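Local structure of angiopoietin-related protein 4 (6U1U) at residues Q5-V10 and V30-T35; Q92-D97 and L206-M211. The protein mediates inactivation of lipoprotein lipase and so helps regulate triglyceride clearance from the blood, its C-terminal fibrinogen-like domain being the part described here. All blocks are in the same frame, centred on the assembly; numbering follows the deposited sequence.

Interaction 1: residues Q5-V10 and V30-T35; sequences QELFQV and VNCKMT
Leu7 and Phe8 of the short helix 4-9 lie against Cys32, Met34 and Thr35 of strand 28-35, a disulfide-tied helix-on-strand contact at the N-terminal end of the fibrinogen-like domain. It illustrates how a helix can lie on a strand with no hydrogen bond between the two segments: their axes pass 9.1 Å apart at 49°, and side chains fill the space between.

The apolar contacts are made by the two sulfur-bearing side chains, Met34 and Cys32. A bend at the second torsion of Met34 (chi2 -45°) swings its thioether round, and the methyl CE ends 3.7 Å from Leu7 CB and equally near the backbone N of Phe8. One bond back, Met34 SD lies 4.1 Å from Phe8 CB. Leu7 reaches back along the strand toward Cys32, its CD1 methyl meeting Cys32 SG at 3.9 Å, and its side chain also touches Phe18 and Ile20 of the adjoining strand 16-20. The covalent tie is the disulfide from Cys32 to Cys4, at the start of the same helix.

Among the polar groups, Gln5 NE2 donates to Gln9 OE1 one turn on, while Gln5 OE1 accepts from the backbone N of Gly39, linking the helix to the next strand, 38-46. Thr35 OG1 is hydrogen-bonded to Gly38 O, and Thr35 O lies 3.5 Å from Phe8 CE1, oblique to the ring.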
loop_
_atom_site.group_PDB
_atom_site.type_symbol
_atom_site.label_atom_id
_atom_site.label_comp_id
_atom_site.label_asym_id
_atom_site.label_seq_id
_atom_site.Cartn_x
_atom_site.Cartn_y
_atom_site.Cartn_z
ATOM N N GLN A 5 -8.347 10.829 11.170
ATOM C CA GLN A 5 -9.256 10.474 12.265
ATOM C C GLN A 5 -9.416 11.647 13.227
ATOM O O GLN A 5 -10.520 11.903 13.732
ATOM C CB GLN A 5 -8.758 9.201 12.980
ATOM C CG GLN A 5 -9.475 8.873 14.314
ATOM C CD GLN A 5 -10.964 8.652 14.142
ATOM O OE1 GLN A 5 -11.428 8.378 13.043
ATOM N NE2 GLN A 5 -11.727 8.742 15.249
ATOM N N GLU A 6 -8.346 12.408 13.463
ATOM C CA GLU A 6 -8.500 13.623 14.253
ATOM C C GLU A 6 -9.449 14.595 13.572
ATOM O O GLU A 6 -10.259 15.255 14.235
ATOM C CB GLU A 6 -7.151 14.291 14.482
ATOM C CG GLU A 6 -7.102 15.229 15.662
ATOM C CD GLU A 6 -5.678 15.356 16.213
ATOM O OE1 GLU A 6 -5.016 14.316 16.418
ATOM O OE2 GLU A 6 -5.226 16.491 16.434
ATOM N N LEU A 7 -9.329 14.735 12.247
ATOM C CA LEU A 7 -10.244 15.625 11.526
ATOM C C LEU A 7 -11.684 15.148 11.676
ATOM O O LEU A 7 -12.602 15.957 11.854
ATOM C CB LEU A 7 -9.874 15.672 10.055
ATOM C CG LEU A 7 -8.785 16.676 9.729
ATOM C CD1 LEU A 7 -8.251 16.427 8.297
ATOM C CD2 LEU A 7 -9.376 18.075 9.851
ATOM N N PHE A 8 -11.888 13.842 11.589
ATOM C CA PHE A 8 -13.210 13.262 11.825
ATOM C C PHE A 8 -13.697 13.601 13.228
ATOM O O PHE A 8 -14.851 14.011 13.420
ATOM C CB PHE A 8 -13.120 11.741 11.617
ATOM C CG PHE A 8 -14.370 10.977 11.999
ATOM C CD1 PHE A 8 -15.404 10.828 11.098
ATOM C CD2 PHE A 8 -14.464 10.375 13.230
ATOM C CE1 PHE A 8 -16.562 10.113 11.461
ATOM C CE2 PHE A 8 -15.613 9.660 13.587
ATOM C CZ PHE A 8 -16.639 9.527 12.697
ATOM N N GLN A 9 -12.821 13.472 14.224
ATOM C CA GLN A 9 -13.229 13.693 15.610
ATOM C C GLN A 9 -13.615 15.143 15.890
ATOM O O GLN A 9 -14.447 15.396 16.771
ATOM C CB GLN A 9 -12.122 13.249 16.565
ATOM C CG GLN A 9 -11.864 11.785 16.578
ATOM C CD GLN A 9 -10.584 11.464 17.349
ATOM O OE1 GLN A 9 -10.291 10.306 17.642
ATOM N NE2 GLN A 9 -9.813 12.506 17.677
ATOM N N VAL A 10 -13.040 16.111 15.169
ATOM C CA VAL A 10 -13.459 17.493 15.325
ATOM C C VAL A 10 -14.677 17.825 14.472
ATOM O O VAL A 10 -15.155 18.958 14.541
ATOM C CB VAL A 10 -12.312 18.486 15.044
ATOM C CG1 VAL A 10 -11.164 18.263 16.056
ATOM C CG2 VAL A 10 -11.782 18.363 13.627
ATOM N N VAL A 30 -3.382 15.670 2.750
ATOM C CA VAL A 30 -3.687 14.253 2.574
ATOM C C VAL A 30 -5.104 14.108 2.030
ATOM O O VAL A 30 -5.923 15.029 2.101
ATOM C CB VAL A 30 -3.568 13.430 3.878
ATOM C CG1 VAL A 30 -2.118 13.308 4.281
ATOM C CG2 VAL A 30 -4.438 14.027 5.044
ATOM N N ASN A 31 -5.380 12.922 1.484
ATOM C CA ASN A 31 -6.723 12.572 1.027
ATOM C C ASN A 31 -7.410 11.835 2.161
ATOM O O ASN A 31 -6.979 10.740 2.513
ATOM C CB ASN A 31 -6.658 11.637 -0.182
ATOM C CG ASN A 31 -6.005 12.281 -1.386
ATOM O OD1 ASN A 31 -4.755 12.451 -1.432
ATOM N ND2 ASN A 31 -6.823 12.603 -2.388
ATOM N N CYS A 32 -8.503 12.385 2.691
ATOM C CA CYS A 32 -9.223 11.750 3.796
ATOM C C CYS A 32 -10.499 11.141 3.265
ATOM O O CYS A 32 -11.149 11.708 2.388
ATOM C CB CYS A 32 -9.632 12.737 4.897
ATOM S SG CYS A 32 -8.253 13.488 5.775
ATOM N N LYS A 33 -10.853 9.978 3.804
ATOM C CA LYS A 33 -12.132 9.353 3.512
ATOM C C LYS A 33 -12.860 9.277 4.839
ATOM O O LYS A 33 -12.376 8.634 5.781
ATOM C CB LYS A 33 -11.962 7.961 2.882
ATOM C CG LYS A 33 -13.312 7.329 2.520
ATOM C CD LYS A 33 -13.182 5.920 1.976
ATOM C CE LYS A 33 -14.593 5.392 1.603
ATOM N NZ LYS A 33 -14.574 4.026 1.026
ATOM N N MET A 34 -14.011 9.962 4.942
ATOM C CA MET A 34 -14.771 9.994 6.188
ATOM C C MET A 34 -15.913 8.971 6.085
ATOM O O MET A 34 -16.705 9.021 5.150
ATOM C CB MET A 34 -15.327 11.391 6.457
ATOM C CG MET A 34 -14.203 12.493 6.542
ATOM S SD MET A 34 -12.781 12.011 7.534
ATOM C CE MET A 34 -12.041 13.640 7.848
ATOM N N THR A 35 -15.930 8.017 7.005
ATOM C CA THR A 35 -16.828 6.865 6.960
ATOM C C THR A 35 -17.540 6.756 8.302
ATOM O O THR A 35 -17.166 7.399 9.288
ATOM C CB THR A 35 -16.029 5.562 6.699
ATOM O OG1 THR A 35 -15.376 5.221 7.906
ATOM C CG2 THR A 35 -14.995 5.779 5.567
#

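Interaction 2: residues Q92-D97 and L206-M211; sequences QLRDWD and LQATTM
A classic beta bulge ends the antiparallel pairing of strands 87-94 and 208-215, with Gln207 and Ala208 both facing Arg94. Gln92 and Thr210 form a hydrogen-bonded pair, Gln92 N to Thr210 O 2.7 Å and Thr210 N to Gln92 O 2.9 Å. At the bulge, Arg94 N donates to Ala208 O, while Arg94 O accepts from Gln207 N at 2.9 Å and weakly from Ala208 N.

On the face carrying Arg94, the Ala208 CB methyl lies over one side of the guanidinium, 3.5 Å from NH1. Beyond the bulge, Gln207 runs across the Trp96 indole: with its CG anti to the backbone N (chi1 -173°), that methylene makes a CH-pi contact 3.6 Å from the six-membered ring centroid, almost on the ring normal. With an alanine here CB would remain over the indole, but loss of the CG methylene would probably uncover part of the six-membered ring and let the indole shift.

On the face carrying Leu93 and Thr209, Leu93 CD2 meets Leu206 CD1 at 4.1 Å; both leucines touch Trp199 of helix 197-200. Asp95 OD2 salt-bridges Arg200 of that helix. Strand 100-109 flanks 87-94, and 38-46 flanks 208-215.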
loop_
_atom_site.group_PDB
_atom_site.type_symbol
_atom_site.label_atom_id
_atom_site.label_comp_id
_atom_site.label_asym_id
_atom_site.label_seq_id
_atom_site.Cartn_x
_atom_site.Cartn_y
_atom_site.Cartn_z
ATOM N N GLN A 92 -8.568 -2.190 -0.903
ATOM C CA GLN A 92 -9.794 -2.270 -1.697
ATOM C C GLN A 92 -9.426 -2.534 -3.143
ATOM O O GLN A 92 -8.590 -1.819 -3.712
ATOM C CB GLN A 92 -10.617 -1.002 -1.548
ATOM C CG GLN A 92 -10.790 -0.724 -0.036
ATOM C CD GLN A 92 -11.717 0.405 0.360
ATOM O OE1 GLN A 92 -11.947 1.363 -0.389
ATOM N NE2 GLN A 92 -12.221 0.314 1.595
ATOM N N LEU A 93 -10.047 -3.567 -3.728
ATOM C CA LEU A 93 -9.690 -4.064 -5.049
ATOM C C LEU A 93 -10.920 -4.088 -5.942
ATOM O O LEU A 93 -12.026 -4.361 -5.476
ATOM C CB LEU A 93 -9.105 -5.491 -4.980
ATOM C CG LEU A 93 -8.083 -5.769 -3.861
ATOM C CD1 LEU A 93 -7.746 -7.272 -3.734
ATOM C CD2 LEU A 93 -6.794 -4.953 -4.111
ATOM N N ARG A 94 -10.722 -3.808 -7.242
ATOM C CA ARG A 94 -11.831 -3.816 -8.194
ATOM C C ARG A 94 -11.407 -4.591 -9.431
ATOM O O ARG A 94 -10.282 -4.414 -9.926
ATOM C CB ARG A 94 -12.262 -2.383 -8.578
ATOM C CG ARG A 94 -13.507 -2.331 -9.482
ATOM C CD ARG A 94 -13.750 -0.917 -10.006
ATOM N NE ARG A 94 -13.767 0.083 -8.933
ATOM C CZ ARG A 94 -13.436 1.368 -9.091
ATOM N NH1 ARG A 94 -13.052 1.821 -10.289
ATOM N NH2 ARG A 94 -13.490 2.205 -8.048
ATOM N N ASP A 95 -12.288 -5.463 -9.933
ATOM C CA ASP A 95 -11.910 -6.210 -11.118
ATOM C C ASP A 95 -12.600 -5.581 -12.317
ATOM O O ASP A 95 -13.266 -4.549 -12.211
ATOM C CB ASP A 95 -12.201 -7.719 -10.973
ATOM C CG ASP A 95 -13.694 -8.051 -10.936
ATOM O OD1 ASP A 95 -14.523 -7.222 -11.360
ATOM O OD2 ASP A 95 -14.024 -9.157 -10.461
ATOM N N TRP A 96 -12.408 -6.198 -13.476
ATOM C CA TRP A 96 -12.881 -5.573 -14.704
ATOM C C TRP A 96 -14.349 -5.844 -14.974
ATOM O O TRP A 96 -14.903 -5.289 -15.934
ATOM C CB TRP A 96 -12.027 -6.035 -15.868
ATOM C CG TRP A 96 -10.682 -5.345 -15.857
ATOM C CD1 TRP A 96 -9.552 -5.803 -15.261
ATOM C CD2 TRP A 96 -10.351 -4.084 -16.444
ATOM N NE1 TRP A 96 -8.536 -4.903 -15.438
ATOM C CE2 TRP A 96 -8.994 -3.843 -16.164
ATOM C CE3 TRP A 96 -11.070 -3.129 -17.173
ATOM C CZ2 TRP A 96 -8.329 -2.698 -16.603
ATOM C CZ3 TRP A 96 -10.407 -1.983 -17.615
ATOM C CH2 TRP A 96 -9.051 -1.775 -17.326
ATOM N N ASP A 97 -14.996 -6.624 -14.127
ATOM C CA ASP A 97 -16.442 -6.746 -14.165
ATOM C C ASP A 97 -17.130 -5.885 -13.114
ATOM O O ASP A 97 -18.332 -6.052 -12.877
ATOM C CB ASP A 97 -16.832 -8.199 -13.987
ATOM C CG ASP A 97 -16.511 -9.018 -15.203
ATOM O OD1 ASP A 97 -16.806 -8.535 -16.314
ATOM O OD2 ASP A 97 -15.959 -10.129 -15.040
ATOM N N LEU A 206 -5.639 -6.005 -12.039
ATOM C CA LEU A 206 -6.784 -5.359 -11.417
ATOM C C LEU A 206 -7.105 -4.028 -12.080
ATOM O O LEU A 206 -6.236 -3.356 -12.651
ATOM C CB LEU A 206 -6.524 -5.149 -9.927
ATOM C CG LEU A 206 -6.422 -6.480 -9.182
ATOM C CD1 LEU A 206 -5.783 -6.315 -7.820
ATOM C CD2 LEU A 206 -7.837 -7.102 -9.027
ATOM N N GLN A 207 -8.379 -3.652 -12.012
ATOM C CA GLN A 207 -8.813 -2.416 -12.646
ATOM C C GLN A 207 -8.576 -1.201 -11.757
ATOM O O GLN A 207 -8.320 -0.107 -12.269
ATOM C CB GLN A 207 -10.295 -2.515 -13.029
ATOM C CG GLN A 207 -10.789 -1.329 -13.864
ATOM C CD GLN A 207 -12.304 -1.184 -13.904
ATOM O OE1 GLN A 207 -13.045 -2.171 -13.842
ATOM N NE2 GLN A 207 -12.771 0.049 -14.043
ATOM N N ALA A 208 -8.689 -1.363 -10.435
ATOM C CA ALA A 208 -8.559 -0.227 -9.525
ATOM C C ALA A 208 -8.174 -0.751 -8.148
ATOM O O ALA A 208 -8.501 -1.886 -7.788
ATOM C CB ALA A 208 -9.847 0.608 -9.440
ATOM N N THR A 209 -7.424 0.071 -7.401
ATOM C CA THR A 209 -7.009 -0.278 -6.051
ATOM C C THR A 209 -7.102 0.970 -5.186
ATOM O O THR A 209 -6.889 2.087 -5.667
ATOM C CB THR A 209 -5.546 -0.823 -5.988
ATOM O OG1 THR A 209 -4.614 0.211 -6.376
ATOM C CG2 THR A 209 -5.344 -2.007 -6.935
ATOM N N THR A 210 -7.386 0.774 -3.895
ATOM C CA THR A 210 -7.248 1.840 -2.910
ATOM C C THR A 210 -6.700 1.222 -1.644
ATOM O O THR A 210 -7.169 0.153 -1.230
ATOM C CB THR A 210 -8.596 2.502 -2.560
ATOM O OG1 THR A 210 -9.305 2.821 -3.760
ATOM C CG2 THR A 210 -8.362 3.800 -1.788
ATOM N N MET A 211 -5.736 1.886 -1.015
ATOM C CA MET A 211 -5.252 1.469 0.304
ATOM C C MET A 211 -5.451 2.617 1.285
ATOM O O MET A 211 -5.158 3.780 0.950
ATOM C CB MET A 211 -3.760 1.084 0.253
ATOM C CG MET A 211 -3.472 0.029 -0.810
ATOM S SD MET A 211 -1.696 -0.287 -0.968
ATOM C CE MET A 211 -1.489 -1.124 0.591
#

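Both interactions reach the same large antiparallel sheet of the fibrinogen-like domain, yet they use it differently. Interaction 1 is a surface contact, its centre about 19 Å from that of the chain, where a helix rests against a strand through sulfur and hydrocarbon with a disulfide alongside. Interaction 2, partly buried and with its centre about 13 Å from that of the chain, is strand pairing within the sheet, carried by backbone hydrogen bonds and ending in a CH-pi contact at the bulge. Strand 38-46 pairs with both 28-35 and 208-215, so it bridges the two. Their centres are about 23 Å apart, and direct packing is slight: Lys33 NZ approaches Gln92 OE1 at 4.0 Å.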